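Local structure of putative ABC transporter (Thermobispora bispora, 4PE6) at residues 30-35 and 111-116; 68-73 and 88-93; 205-210 and 221-226; 233-238 and 243-248. The protein is probably the solute-binding component of an ABC transporter, perhaps for carbohydrates, and holds a trihydroxybutanoic acid in its cleft. One frame throughout, in Å; residues are numbered along the deposited sequence.

Contact 1 of 4, residues 30-35 and 111-116; sequences NGWRQT and VFDSAI. With LTH ((2R,3S)-2,3,4-trihydroxybutanoic acid), chain C.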
loop_
_atom_site.group_PDB
_atom_site.type_symbol
_atom_site.label_atom_id
_atom_site.label_comp_id
_atom_site.label_asym_id
_atom_site.label_seq_id
_atom_site.Cartn_x
_atom_site.Cartn_y
_atom_site.Cartn_z
ATOM N N ASN A 30 -4.989 -6.027 -6.864
ATOM C CA ASN A 30 -5.858 -5.320 -5.942
ATOM C C ASN A 30 -5.976 -3.863 -6.376
ATOM O O ASN A 30 -5.164 -3.356 -7.164
ATOM C CB ASN A 30 -5.436 -5.497 -4.457
ATOM C CG ASN A 30 -4.234 -4.628 -4.060
ATOM O OD1 ASN A 30 -4.122 -3.474 -4.465
ATOM N ND2 ASN A 30 -3.346 -5.180 -3.229
ATOM N N GLY A 31 -7.015 -3.194 -5.894
ATOM C CA GLY A 31 -7.359 -1.857 -6.371
ATOM C C GLY A 31 -6.340 -0.813 -5.927
ATOM O O GLY A 31 -6.151 0.197 -6.603
ATOM N N TRP A 32 -5.678 -1.070 -4.784
ATOM C CA TRP A 32 -4.655 -0.150 -4.274
ATOM C C TRP A 32 -3.512 -0.081 -5.297
ATOM O O TRP A 32 -3.029 0.998 -5.648
ATOM C CB TRP A 32 -4.180 -0.613 -2.873
ATOM C CG TRP A 32 -3.190 0.304 -2.194
ATOM C CD1 TRP A 32 -3.458 1.206 -1.219
ATOM C CD2 TRP A 32 -1.765 0.365 -2.414
ATOM N NE1 TRP A 32 -2.305 1.866 -0.852
ATOM C CE2 TRP A 32 -1.251 1.351 -1.549
ATOM C CE3 TRP A 32 -0.885 -0.300 -3.270
ATOM C CZ2 TRP A 32 0.096 1.684 -1.513
ATOM C CZ3 TRP A 32 0.439 0.009 -3.236
ATOM C CH2 TRP A 32 0.937 0.992 -2.343
ATOM N N ARG A 33 -3.099 -1.241 -5.798
ATOM C CA ARG A 33 -2.004 -1.318 -6.755
ATOM C C ARG A 33 -2.393 -0.684 -8.086
ATOM O O ARG A 33 -1.561 -0.106 -8.771
ATOM C CB ARG A 33 -1.580 -2.762 -6.973
ATOM C CG ARG A 33 -0.886 -3.420 -5.792
ATOM C CD ARG A 33 0.534 -2.889 -5.531
ATOM N NE ARG A 33 1.085 -3.595 -4.382
ATOM C CZ ARG A 33 2.134 -4.435 -4.394
ATOM N NH1 ARG A 33 2.834 -4.656 -5.469
ATOM N NH2 ARG A 33 2.486 -5.045 -3.279
ATOM N N GLN A 34 -3.665 -0.810 -8.435
ATOM C CA GLN A 34 -4.171 -0.163 -9.637
ATOM C C GLN A 34 -4.165 1.361 -9.526
ATOM O O GLN A 34 -3.812 2.029 -10.479
ATOM C CB GLN A 34 -5.533 -0.721 -10.009
ATOM C CG GLN A 34 -5.342 -2.046 -10.720
ATOM C CD GLN A 34 -6.513 -2.964 -10.602
ATOM O OE1 GLN A 34 -7.660 -2.528 -10.564
ATOM N NE2 GLN A 34 -6.233 -4.261 -10.542
ATOM N N THR A 35 -4.480 1.899 -8.356
ATOM C CA THR A 35 -4.383 3.332 -8.153
ATOM C C THR A 35 -2.904 3.746 -8.171
ATOM O O THR A 35 -2.538 4.784 -8.743
ATOM C CB THR A 35 -5.070 3.769 -6.854
ATOM O OG1 THR A 35 -6.481 3.576 -6.974
ATOM C CG2 THR A 35 -4.797 5.244 -6.569
ATOM N N VAL A 111 13.600 1.358 -4.866
ATOM C CA VAL A 111 12.645 0.401 -4.358
ATOM C C VAL A 111 11.604 1.188 -3.575
ATOM O O VAL A 111 11.954 1.990 -2.703
ATOM C CB VAL A 111 13.342 -0.609 -3.445
ATOM C CG1 VAL A 111 12.325 -1.446 -2.670
ATOM C CG2 VAL A 111 14.298 -1.480 -4.258
ATOM N N PHE A 112 10.330 0.987 -3.876
ATOM C CA PHE A 112 9.288 1.713 -3.171
ATOM C C PHE A 112 8.201 0.802 -2.639
ATOM O O PHE A 112 8.067 -0.339 -3.075
ATOM C CB PHE A 112 8.699 2.876 -3.993
ATOM C CG PHE A 112 7.835 2.435 -5.127
ATOM C CD1 PHE A 112 8.408 2.043 -6.317
ATOM C CD2 PHE A 112 6.461 2.371 -4.989
ATOM C CE1 PHE A 112 7.614 1.639 -7.392
ATOM C CE2 PHE A 112 5.672 1.955 -6.034
ATOM C CZ PHE A 112 6.243 1.583 -7.228
ATOM N N ASP A 113 7.451 1.317 -1.673
ATOM C CA ASP A 113 6.407 0.578 -0.977
ATOM C C ASP A 113 6.930 -0.741 -0.435
ATOM O O ASP A 113 6.230 -1.764 -0.451
ATOM C CB ASP A 113 5.217 0.340 -1.923
ATOM C CG ASP A 113 4.027 -0.292 -1.223
ATOM O OD1 ASP A 113 3.690 0.171 -0.123
ATOM O OD2 ASP A 113 3.428 -1.253 -1.784
ATOM N N SER A 114 8.174 -0.700 0.043
ATOM C CA SER A 114 8.858 -1.839 0.632
ATOM C C SER A 114 10.213 -1.369 1.149
ATOM O O SER A 114 10.745 -0.351 0.690
ATOM C CB SER A 114 9.095 -2.952 -0.375
ATOM O OG SER A 114 7.941 -3.783 -0.506
ATOM N N ALA A 115 10.755 -2.147 2.076
ATOM C CA ALA A 115 12.117 -1.973 2.570
ATOM C C ALA A 115 12.825 -3.309 2.416
ATOM O O ALA A 115 12.410 -4.300 3.012
ATOM C CB ALA A 115 12.084 -1.593 4.029
ATOM N N ILE A 116 13.885 -3.350 1.636
ATOM C CA ILE A 116 14.645 -4.582 1.477
ATOM C C ILE A 116 16.120 -4.271 1.544
ATOM O O ILE A 116 16.530 -3.129 1.381
ATOM C CB ILE A 116 14.341 -5.309 0.141
ATOM C CG1 ILE A 116 14.767 -4.471 -1.072
ATOM C CG2 ILE A 116 12.864 -5.634 0.045
ATOM C CD1 ILE A 116 14.322 -5.059 -2.402
HETATM O O1 LTH C . -2.139 -2.816 -0.523
HETATM C C1 LTH C . -1.062 -3.062 -1.180
HETATM O O LTH C . -0.982 -3.713 -2.243
HETATM C C2 LTH C . 0.259 -2.427 -0.679
HETATM O O2 LTH C . 1.381 -2.846 -1.496
HETATM C C3 LTH C . 0.568 -2.818 0.751
HETATM O O3 LTH C . 0.665 -4.237 0.855
HETATM C C4 LTH C . 1.924 -2.205 1.153
HETATM O O4 LTH C . 1.734 -0.766 1.136
#
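With CG anti to the backbone N in both residues (chi1 -176° in Trp-32, -174° in Asp-113), the indole and the carboxylate reach toward each other from opposite directions and meet where Trp-32 CH2 lies 3.4 Å from Asp-113 OD2. The carboxylate approaches the ring obliquely, and the bound (2R,3S)-2,3,4-trihydroxybutanoic acid bridges the two segments. Its C2 lies over one face of the indole, near the rim. Asp-113 takes a hydroxyl on each oxygen: ligand O4 donates to OD1 at 2.5 Å and ligand O2 to OD2 at 2.6 Å. The chain of Arg-33, bent at chi2, brings NE to ligand O and O2, 3.0 Å from each, while NH2 adds a weak bond to O2. Asp-113 OD2 lies over a face of this guanidinium, 4.2 Å from Arg-33 NH2; no N-H points at it, so any attraction is probably one of charge alone. The ligand's carboxylate oxygen O also accepts from Asn-30 ND2 in an almost straight bond (3.0 Å, 177°). The other end of that amide works on the backbone: as N-cap, Asn-30 OD1 accepts from Arg-33 N at 2.8 Å, so one side chain both caps the helix and binds the ligand. Asn-25 holds Arg-33 NH1, Ser-259 O receives Trp-32 NE1, and Gln-263 donates to Asp-113 OD1. This part of the pocket lies between the first turn of helix 31-49 and the loop leaving strand 108-112, with helix 263-275 against Trp-32 and Phe-112.

Contact 2 of 4, residues 68-73 and 88-93; sequences TEQVAQ and NPASPT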
loop_
_atom_site.group_PDB
_atom_site.type_symbol
_atom_site.label_atom_id
_atom_site.label_comp_id
_atom_site.label_asym_id
_atom_site.label_seq_id
_atom_site.Cartn_x
_atom_site.Cartn_y
_atom_site.Cartn_z
ATOM N N THR A 68 9.530 -14.756 -9.298
ATOM C CA THR A 68 10.305 -15.328 -10.392
ATOM C C THR A 68 9.997 -14.634 -11.720
ATOM O O THR A 68 10.910 -14.327 -12.486
ATOM C CB THR A 68 10.083 -16.849 -10.498
ATOM O OG1 THR A 68 10.426 -17.445 -9.245
ATOM C CG2 THR A 68 10.946 -17.462 -11.610
ATOM N N GLU A 69 8.727 -14.351 -11.991
ATOM C CA GLU A 69 8.409 -13.681 -13.256
ATOM C C GLU A 69 8.807 -12.201 -13.210
ATOM O O GLU A 69 9.254 -11.659 -14.205
ATOM C CB GLU A 69 6.944 -13.861 -13.672
ATOM C CG GLU A 69 6.597 -13.291 -15.068
ATOM C CD GLU A 69 7.529 -13.737 -16.203
ATOM O OE1 GLU A 69 7.879 -14.947 -16.305
ATOM O OE2 GLU A 69 7.893 -12.871 -17.029
ATOM N N GLN A 70 8.682 -11.558 -12.056
ATOM C CA GLN A 70 9.127 -10.163 -11.928
ATOM C C GLN A 70 10.623 -10.032 -12.249
ATOM O O GLN A 70 11.056 -9.101 -12.930
ATOM C CB GLN A 70 8.866 -9.615 -10.524
ATOM C CG GLN A 70 9.235 -8.148 -10.379
ATOM C CD GLN A 70 8.815 -7.504 -9.080
ATOM O OE1 GLN A 70 8.671 -8.170 -8.063
ATOM N NE2 GLN A 70 8.649 -6.168 -9.103
ATOM N N VAL A 71 11.413 -10.986 -11.770
ATOM C CA VAL A 71 12.848 -10.957 -12.035
ATOM C C VAL A 71 13.089 -11.036 -13.539
ATOM O O VAL A 71 13.874 -10.263 -14.085
ATOM C CB VAL A 71 13.585 -12.093 -11.294
ATOM C CG1 VAL A 71 15.023 -12.190 -11.773
ATOM C CG2 VAL A 71 13.524 -11.853 -9.786
ATOM N N ALA A 72 12.404 -11.956 -14.213
ATOM C CA ALA A 72 12.483 -12.045 -15.677
ATOM C C ALA A 72 12.060 -10.737 -16.335
ATOM O O ALA A 72 12.714 -10.262 -17.250
ATOM C CB ALA A 72 11.621 -13.190 -16.209
ATOM N N GLN A 73 10.965 -10.155 -15.867
ATOM C CA GLN A 73 10.502 -8.898 -16.440
ATOM C C GLN A 73 11.516 -7.759 -16.280
ATOM O O GLN A 73 11.684 -6.935 -17.182
ATOM C CB GLN A 73 9.162 -8.514 -15.842
ATOM C CG GLN A 73 8.023 -9.407 -16.287
ATOM C CD GLN A 73 6.730 -9.097 -15.548
ATOM O OE1 GLN A 73 6.743 -8.614 -14.405
ATOM N NE2 GLN A 73 5.605 -9.365 -16.198
ATOM N N ASN A 88 8.405 -2.087 -7.100
ATOM C CA ASN A 88 7.603 -2.593 -5.991
ATOM C C ASN A 88 7.828 -4.106 -5.947
ATOM O O ASN A 88 7.281 -4.887 -6.770
ATOM C CB ASN A 88 6.140 -2.221 -6.120
ATOM C CG ASN A 88 5.341 -2.503 -4.846
ATOM O OD1 ASN A 88 5.592 -3.486 -4.163
ATOM N ND2 ASN A 88 4.370 -1.643 -4.536
ATOM N N PRO A 89 8.659 -4.540 -5.001
ATOM C CA PRO A 89 9.150 -5.911 -5.060
ATOM C C PRO A 89 8.178 -6.952 -4.577
ATOM O O PRO A 89 7.513 -6.774 -3.550
ATOM C CB PRO A 89 10.414 -5.867 -4.180
ATOM C CG PRO A 89 10.161 -4.786 -3.231
ATOM C CD PRO A 89 9.279 -3.772 -3.909
ATOM N N ALA A 90 8.093 -8.044 -5.325
ATOM C CA ALA A 90 7.237 -9.167 -4.956
ATOM C C ALA A 90 7.776 -9.899 -3.712
ATOM O O ALA A 90 6.980 -10.415 -2.920
ATOM C CB ALA A 90 7.116 -10.146 -6.124
ATOM N N SER A 91 9.100 -9.894 -3.541
ATOM C CA SER A 91 9.799 -10.679 -2.491
ATOM C C SER A 91 10.787 -9.828 -1.722
ATOM O O SER A 91 11.377 -8.911 -2.279
ATOM C CB SER A 91 10.553 -11.867 -3.115
ATOM O OG SER A 91 11.631 -12.342 -2.288
ATOM N N PRO A 92 10.991 -10.132 -0.432
ATOM C CA PRO A 92 12.029 -9.394 0.280
ATOM C C PRO A 92 13.469 -9.730 -0.165
ATOM O O PRO A 92 14.375 -8.971 0.148
ATOM C CB PRO A 92 11.839 -9.798 1.756
ATOM C CG PRO A 92 10.859 -10.904 1.777
ATOM C CD PRO A 92 10.236 -11.064 0.421
ATOM N N THR A 93 13.660 -10.861 -0.848
ATOM C CA THR A 93 15.007 -11.396 -1.146
ATOM C C THR A 93 15.268 -11.745 -2.623
ATOM O O THR A 93 16.384 -11.612 -3.115
ATOM C CB THR A 93 15.268 -12.658 -0.287
ATOM O OG1 THR A 93 14.230 -13.616 -0.511
ATOM C CG2 THR A 93 15.252 -12.315 1.187
#
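Two hydrogen bonds, both made by the carboxamide of Gln-70, carry the polar part of this contact and tie helix 67-78 to the backbone at the end of strand 84-88. In the first, Gln-70 OE1 accepts from Ala-90 N at 2.8 Å, the donor lying in the carbonyl plane on a lone pair, with an angle of 148° at the hydrogen. In the second, Gln-70 NE2 donates to Asn-88 O at 3.0 Å along a straighter path (161°). Asn-88 O lies close to the plane of the glutamine amide, but the nitrogen stands well above the plane of the Asn-88 carbonyl and misses its lone pairs. One amide therefore reads an acceptor and a donor two residues apart, spanning Pro-89, whose ring nitrogen has no hydrogen to give. The side chain gets there fully stretched, CG anti to the backbone N (chi1 -176°) and extended beyond CG. NE2 also bonds Ser-24 OG; three bonds hold the amide, which should fix its rotation.

Van der Waals contact is slight: the Ala-90 methyl, CB, lies 3.2 Å from Gln-70 OE1, beside the N-H that bonds it, and the buried Pro-89 packs on Ser-114 and Val-111. Within the loop, Ser-91 OG accepts from Thr-93 N at 2.9 Å in an ST turn and also from Ala-94 N.

Asn-88 turns its own amide to the ligand site, where ND2 bonds Asp-113 OD2. The loop runs from strand 84-88 to helix 96-104, with Ala-67 of helix 67-78 against Ala-90 and Ser-91, and helix 31-49 beside Asn-88.

Contact 3 of 4, residues 205-210 and 221-226; sequences STVDAV and QAFATA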
loop_
_atom_site.group_PDB
_atom_site.type_symbol
_atom_site.label_atom_id
_atom_site.label_comp_id
_atom_site.label_asym_id
_atom_site.label_seq_id
_atom_site.Cartn_x
_atom_site.Cartn_y
_atom_site.Cartn_z
ATOM N N SER A 205 -17.794 -19.096 15.445
ATOM C CA SER A 205 -18.684 -18.361 16.349
ATOM C C SER A 205 -18.823 -16.925 15.873
ATOM O O SER A 205 -18.094 -16.491 14.967
ATOM C CB SER A 205 -18.113 -18.337 17.779
ATOM O OG SER A 205 -17.705 -19.623 18.218
ATOM N N THR A 206 -19.725 -16.184 16.511
ATOM C CA THR A 206 -19.948 -14.777 16.199
ATOM C C THR A 206 -18.629 -14.002 16.130
ATOM O O THR A 206 -17.753 -14.154 16.995
ATOM C CB THR A 206 -20.866 -14.113 17.240
ATOM O OG1 THR A 206 -22.020 -14.942 17.458
ATOM C CG2 THR A 206 -21.322 -12.724 16.753
ATOM N N VAL A 207 -18.496 -13.180 15.095
ATOM C CA VAL A 207 -17.255 -12.456 14.834
ATOM C C VAL A 207 -17.465 -10.982 15.138
ATOM O O VAL A 207 -18.286 -10.348 14.519
ATOM C CB VAL A 207 -16.826 -12.632 13.359
ATOM C CG1 VAL A 207 -15.586 -11.802 13.059
ATOM C CG2 VAL A 207 -16.566 -14.106 13.063
ATOM N N ASP A 208 -16.685 -10.431 16.061
ATOM C CA ASP A 208 -16.833 -9.029 16.465
ATOM C C ASP A 208 -16.021 -8.057 15.602
ATOM O O ASP A 208 -16.395 -6.885 15.420
ATOM C CB ASP A 208 -16.463 -8.911 17.934
ATOM C CG ASP A 208 -17.314 -9.826 18.798
ATOM O OD1 ASP A 208 -18.515 -9.544 18.882
ATOM O OD2 ASP A 208 -16.813 -10.842 19.341
ATOM N N ALA A 209 -14.916 -8.533 15.062
ATOM C CA ALA A 209 -14.089 -7.696 14.214
ATOM C C ALA A 209 -13.313 -8.507 13.195
ATOM O O ALA A 209 -12.953 -9.655 13.451
ATOM C CB ALA A 209 -13.127 -6.880 15.065
ATOM N N VAL A 210 -13.007 -7.867 12.073
ATOM C CA VAL A 210 -12.119 -8.440 11.086
ATOM C C VAL A 210 -10.990 -7.473 10.793
ATOM O O VAL A 210 -11.207 -6.398 10.224
ATOM C CB VAL A 210 -12.865 -8.805 9.801
ATOM C CG1 VAL A 210 -11.916 -9.482 8.830
ATOM C CG2 VAL A 210 -14.056 -9.692 10.139
ATOM N N GLN A 221 -19.499 -7.560 2.592
ATOM C CA GLN A 221 -20.312 -8.337 1.668
ATOM C C GLN A 221 -20.402 -9.800 2.089
ATOM O O GLN A 221 -21.459 -10.394 1.967
ATOM C CB GLN A 221 -19.765 -8.287 0.242
ATOM C CG GLN A 221 -19.827 -6.953 -0.485
ATOM C CD GLN A 221 -18.995 -6.977 -1.774
ATOM O OE1 GLN A 221 -17.769 -7.199 -1.748
ATOM N NE2 GLN A 221 -19.651 -6.757 -2.909
ATOM N N ALA A 222 -19.312 -10.395 2.585
ATOM C CA ALA A 222 -19.396 -11.784 3.036
ATOM C C ALA A 222 -20.427 -11.923 4.161
ATOM O O ALA A 222 -21.260 -12.842 4.144
ATOM C CB ALA A 222 -18.046 -12.296 3.496
ATOM N N PHE A 223 -20.382 -11.002 5.125
ATOM C CA PHE A 223 -21.305 -11.057 6.266
ATOM C C PHE A 223 -22.758 -10.836 5.793
ATOM O O PHE A 223 -23.684 -11.528 6.243
ATOM C CB PHE A 223 -20.882 -10.073 7.370
ATOM C CG PHE A 223 -19.763 -10.592 8.248
ATOM C CD1 PHE A 223 -18.432 -10.522 7.831
ATOM C CD2 PHE A 223 -20.038 -11.161 9.480
ATOM C CE1 PHE A 223 -17.422 -11.024 8.621
ATOM C CE2 PHE A 223 -19.034 -11.680 10.273
ATOM C CZ PHE A 223 -17.725 -11.612 9.842
ATOM N N ALA A 224 -22.951 -9.908 4.862
ATOM C CA ALA A 224 -24.277 -9.691 4.273
ATOM C C ALA A 224 -24.801 -10.945 3.572
ATOM O O ALA A 224 -25.983 -11.289 3.724
ATOM C CB ALA A 224 -24.258 -8.516 3.304
ATOM N N THR A 225 -23.929 -11.646 2.847
ATOM C CA THR A 225 -24.328 -12.871 2.132
ATOM C C THR A 225 -24.748 -13.961 3.113
ATOM O O THR A 225 -25.663 -14.727 2.833
ATOM C CB THR A 225 -23.217 -13.401 1.186
ATOM O OG1 THR A 225 -23.064 -12.497 0.099
ATOM C CG2 THR A 225 -23.582 -14.750 0.592
ATOM N N ALA A 226 -24.083 -13.997 4.267
ATOM C CA ALA A 226 -24.409 -14.950 5.312
ATOM C C ALA A 226 -25.568 -14.481 6.192
ATOM O O ALA A 226 -26.024 -15.238 7.055
ATOM C CB ALA A 226 -23.183 -15.224 6.170
#
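Phe-223 packs between helix 216-226 and the chain entering strand 209-211, and the tight part of the contact is its ring against two valines. Val-207 meets the edge, CB lying near the ring plane at 3.8 Å from Phe-223 CZ, while its CG1 stands 3.9 Å from the same atom. The two side chains cross at about a right angle, so the tip of the ring meets the root of the valine as well as one of its methyls. Val-210 uses one branch, CG2, which approaches the ring obliquely and stops 3.9 Å from Phe-223 CE1. That branch is placed by chi1 of -176°, which sets CG2 anti to the carbonyl carbon, beside the backbone N. No hydrogen bond links the segments; the contact is purely apolar.

These elements open the beta-alpha-beta unit formed by strand 209-211, helix 216-226 and strand 232-235, within the periplasmic binding protein fold. Leu-201, Ile-230, Pro-231 and Val-197 of helix 190-200 also pack on Phe-223, so the ring is enclosed by more than the two valines. Beside them in the sheet runs strand 147-153, where Val-207 touches Ile-150 and Val-210 touches Val-152.

The loose side is that of Ser-205, Thr-206 and the helix residues Ala-224 and Thr-225, all exposed. Thr-206 and Asp-208 point away from the helix, and Asp-208 OD2 bonds Asn-148 N instead.

Contact 4 of 4, residues 233-238 and 243-248; sequences VTFETN and SYWKDN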
loop_
_atom_site.group_PDB
_atom_site.type_symbol
_atom_site.label_atom_id
_atom_site.label_comp_id
_atom_site.label_asym_id
_atom_site.label_seq_id
_atom_site.Cartn_x
_atom_site.Cartn_y
_atom_site.Cartn_z
ATOM N N VAL A 233 -14.652 -3.480 10.756
ATOM C CA VAL A 233 -13.763 -3.867 9.660
ATOM C C VAL A 233 -12.706 -2.806 9.361
ATOM O O VAL A 233 -12.739 -1.678 9.881
ATOM C CB VAL A 233 -14.557 -4.197 8.362
ATOM C CG1 VAL A 233 -15.450 -5.412 8.567
ATOM C CG2 VAL A 233 -15.387 -3.009 7.907
ATOM N N THR A 234 -11.751 -3.177 8.519
ATOM C CA THR A 234 -10.698 -2.274 8.080
ATOM C C THR A 234 -10.968 -1.978 6.618
ATOM O O THR A 234 -10.671 -2.789 5.756
ATOM C CB THR A 234 -9.307 -2.905 8.259
ATOM O OG1 THR A 234 -9.250 -4.185 7.605
ATOM C CG2 THR A 234 -8.992 -3.080 9.733
ATOM N N PHE A 235 -11.582 -0.823 6.349
ATOM C CA PHE A 235 -11.992 -0.494 5.009
ATOM C C PHE A 235 -10.846 -0.122 4.097
ATOM O O PHE A 235 -9.841 0.438 4.526
ATOM C CB PHE A 235 -12.955 0.699 5.032
ATOM C CG PHE A 235 -14.325 0.344 5.490
ATOM C CD1 PHE A 235 -15.109 -0.520 4.737
ATOM C CD2 PHE A 235 -14.849 0.887 6.646
ATOM C CE1 PHE A 235 -16.384 -0.851 5.145
ATOM C CE2 PHE A 235 -16.137 0.557 7.053
ATOM C CZ PHE A 235 -16.896 -0.310 6.299
ATOM N N GLU A 236 -11.078 -0.393 2.820
ATOM C CA GLU A 236 -10.416 0.303 1.706
ATOM C C GLU A 236 -10.484 1.805 1.926
ATOM O O GLU A 236 -11.495 2.313 2.423
ATOM C CB GLU A 236 -11.143 0.011 0.387
ATOM C CG GLU A 236 -11.094 -1.429 -0.088
ATOM C CD GLU A 236 -12.169 -2.330 0.488
ATOM O OE1 GLU A 236 -12.878 -1.926 1.426
ATOM O OE2 GLU A 236 -12.284 -3.472 0.005
ATOM N N THR A 237 -9.449 2.516 1.505
ATOM C CA THR A 237 -9.441 3.976 1.518
ATOM C C THR A 237 -9.897 4.476 0.155
ATOM O O THR A 237 -9.362 5.447 -0.366
ATOM C CB THR A 237 -8.035 4.512 1.834
ATOM O OG1 THR A 237 -7.079 3.827 1.019
ATOM C CG2 THR A 237 -7.709 4.310 3.318
ATOM N N ASN A 238 -10.883 3.796 -0.443
ATOM C CA ASN A 238 -11.359 4.189 -1.753
ATOM C C ASN A 238 -12.746 4.831 -1.650
ATOM O O ASN A 238 -13.348 4.851 -0.577
ATOM C CB ASN A 238 -11.300 3.022 -2.769
ATOM C CG ASN A 238 -12.306 1.911 -2.511
ATOM O OD1 ASN A 238 -13.153 1.978 -1.621
ATOM N ND2 ASN A 238 -12.213 0.864 -3.316
ATOM N N SER A 243 -18.031 5.722 1.079
ATOM C CA SER A 243 -19.463 5.925 0.871
ATOM C C SER A 243 -20.318 4.882 1.595
ATOM O O SER A 243 -21.384 5.211 2.132
ATOM C CB SER A 243 -19.801 5.904 -0.626
ATOM O OG SER A 243 -18.950 6.768 -1.371
ATOM N N TYR A 244 -19.878 3.626 1.579
ATOM C CA TYR A 244 -20.591 2.550 2.261
ATOM C C TYR A 244 -20.580 2.792 3.770
ATOM O O TYR A 244 -21.601 2.623 4.451
ATOM C CB TYR A 244 -19.964 1.194 1.914
ATOM C CG TYR A 244 -20.524 0.028 2.691
ATOM C CD1 TYR A 244 -21.690 -0.623 2.276
ATOM C CD2 TYR A 244 -19.893 -0.423 3.852
ATOM C CE1 TYR A 244 -22.198 -1.695 2.993
ATOM C CE2 TYR A 244 -20.398 -1.486 4.571
ATOM C CZ TYR A 244 -21.545 -2.117 4.143
ATOM O OH TYR A 244 -22.034 -3.168 4.867
ATOM N N TRP A 245 -19.416 3.199 4.275
ATOM C CA TRP A 245 -19.231 3.596 5.667
ATOM C C TRP A 245 -20.261 4.683 6.068
ATOM O O TRP A 245 -20.897 4.596 7.123
ATOM C CB TRP A 245 -17.783 4.080 5.842
ATOM C CG TRP A 245 -17.269 4.241 7.241
ATOM C CD1 TRP A 245 -17.909 3.923 8.400
ATOM C CD2 TRP A 245 -15.985 4.753 7.618
ATOM N NE1 TRP A 245 -17.111 4.224 9.477
ATOM C CE2 TRP A 245 -15.922 4.730 9.024
ATOM C CE3 TRP A 245 -14.876 5.231 6.900
ATOM C CZ2 TRP A 245 -14.803 5.180 9.730
ATOM C CZ3 TRP A 245 -13.770 5.683 7.599
ATOM C CH2 TRP A 245 -13.739 5.651 9.004
ATOM N N LYS A 246 -20.430 5.687 5.215
ATOM C CA LYS A 246 -21.381 6.770 5.487
ATOM C C LYS A 246 -22.832 6.327 5.280
ATOM O O LYS A 246 -23.652 6.432 6.193
ATOM C CB LYS A 246 -21.065 7.995 4.617
ATOM C CG LYS A 246 -21.979 9.196 4.833
ATOM C CD LYS A 246 -22.094 9.570 6.310
ATOM C CE LYS A 246 -22.899 10.850 6.517
ATOM N NZ LYS A 246 -22.230 12.041 5.919
ATOM N N ASP A 247 -23.130 5.799 4.097
ATOM C CA ASP A 247 -24.508 5.497 3.704
ATOM C C ASP A 247 -25.191 4.509 4.653
ATOM O O ASP A 247 -26.396 4.579 4.843
ATOM C CB ASP A 247 -24.570 4.983 2.258
ATOM C CG ASP A 247 -24.048 6.001 1.246
ATOM O OD1 ASP A 247 -23.694 7.132 1.651
ATOM O OD2 ASP A 247 -23.970 5.658 0.047
ATOM N N ASN A 248 -24.428 3.602 5.258
ATOM C CA ASN A 248 -24.982 2.745 6.317
ATOM C C ASN A 248 -24.685 3.260 7.731
ATOM O O ASN A 248 -25.005 2.598 8.722
ATOM C CB ASN A 248 -24.517 1.297 6.134
ATOM C CG ASN A 248 -25.252 0.599 5.001
ATOM O OD1 ASN A 248 -26.217 -0.140 5.231
ATOM N ND2 ASN A 248 -24.824 0.856 3.769
#
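Phe-235 of strand 232-235 and Trp-245 of helix 239-247 mark the closest backbone approach, with CA atoms 8.3 Å apart. The phenyl ring of Phe-235 reaches across and splits its contacts between two consecutive helix residues. Its CE2 lies over one face of the indole, 3.9 Å from Trp-245 CG; the phenyl and the five-membered ring are inclined at 33°, their centroids 5.2 Å apart. Phe-235 CE1 meets the ring of Tyr-244 obliquely, 3.8 Å from Tyr-244 CD2, and these two side chains cross at about a right angle. Both helix residues have CG anti to the backbone N, which turns their rings toward the strand.

Strand 232-235, helix 239-247 and strand 255-258 form a beta-alpha-beta unit, and these rings pack its helix against its first strand. From within the strand, Val-233 CG2 sits over one face of the phenyl near the rim, 3.5 Å above the plane. Beyond these three rings, Trp-245 makes a cation-pi contact with Arg-296, and Tyr-244 meets Tyr-217 edge-to-face. Asn-238 caps the start of the helix, its OD1 accepting from Ala-241 N.

How the contacts relate
All four contacts are essentially buried, Tyr-244 of contact 4 being the one touching residue that is partly exposed. Contact 1 lies nearest the chain's centre and alone includes the ligand. Contact 2 is nested within the loop that contact 1 closes, and the two touch through Asn-88 and Asp-113. Both are polar, one binding a solute, the other backbone groups. Contacts 3 and 4 lie further along the chain and are apolar, with valines round a phenylalanine in one and three aromatic rings in the other. They occupy successive beta-alpha-beta units that share strand 232-235, next to 209-211 in the sheet. Contact 3 is the most peripheral, its centre about 24 Å from the centre of the chain.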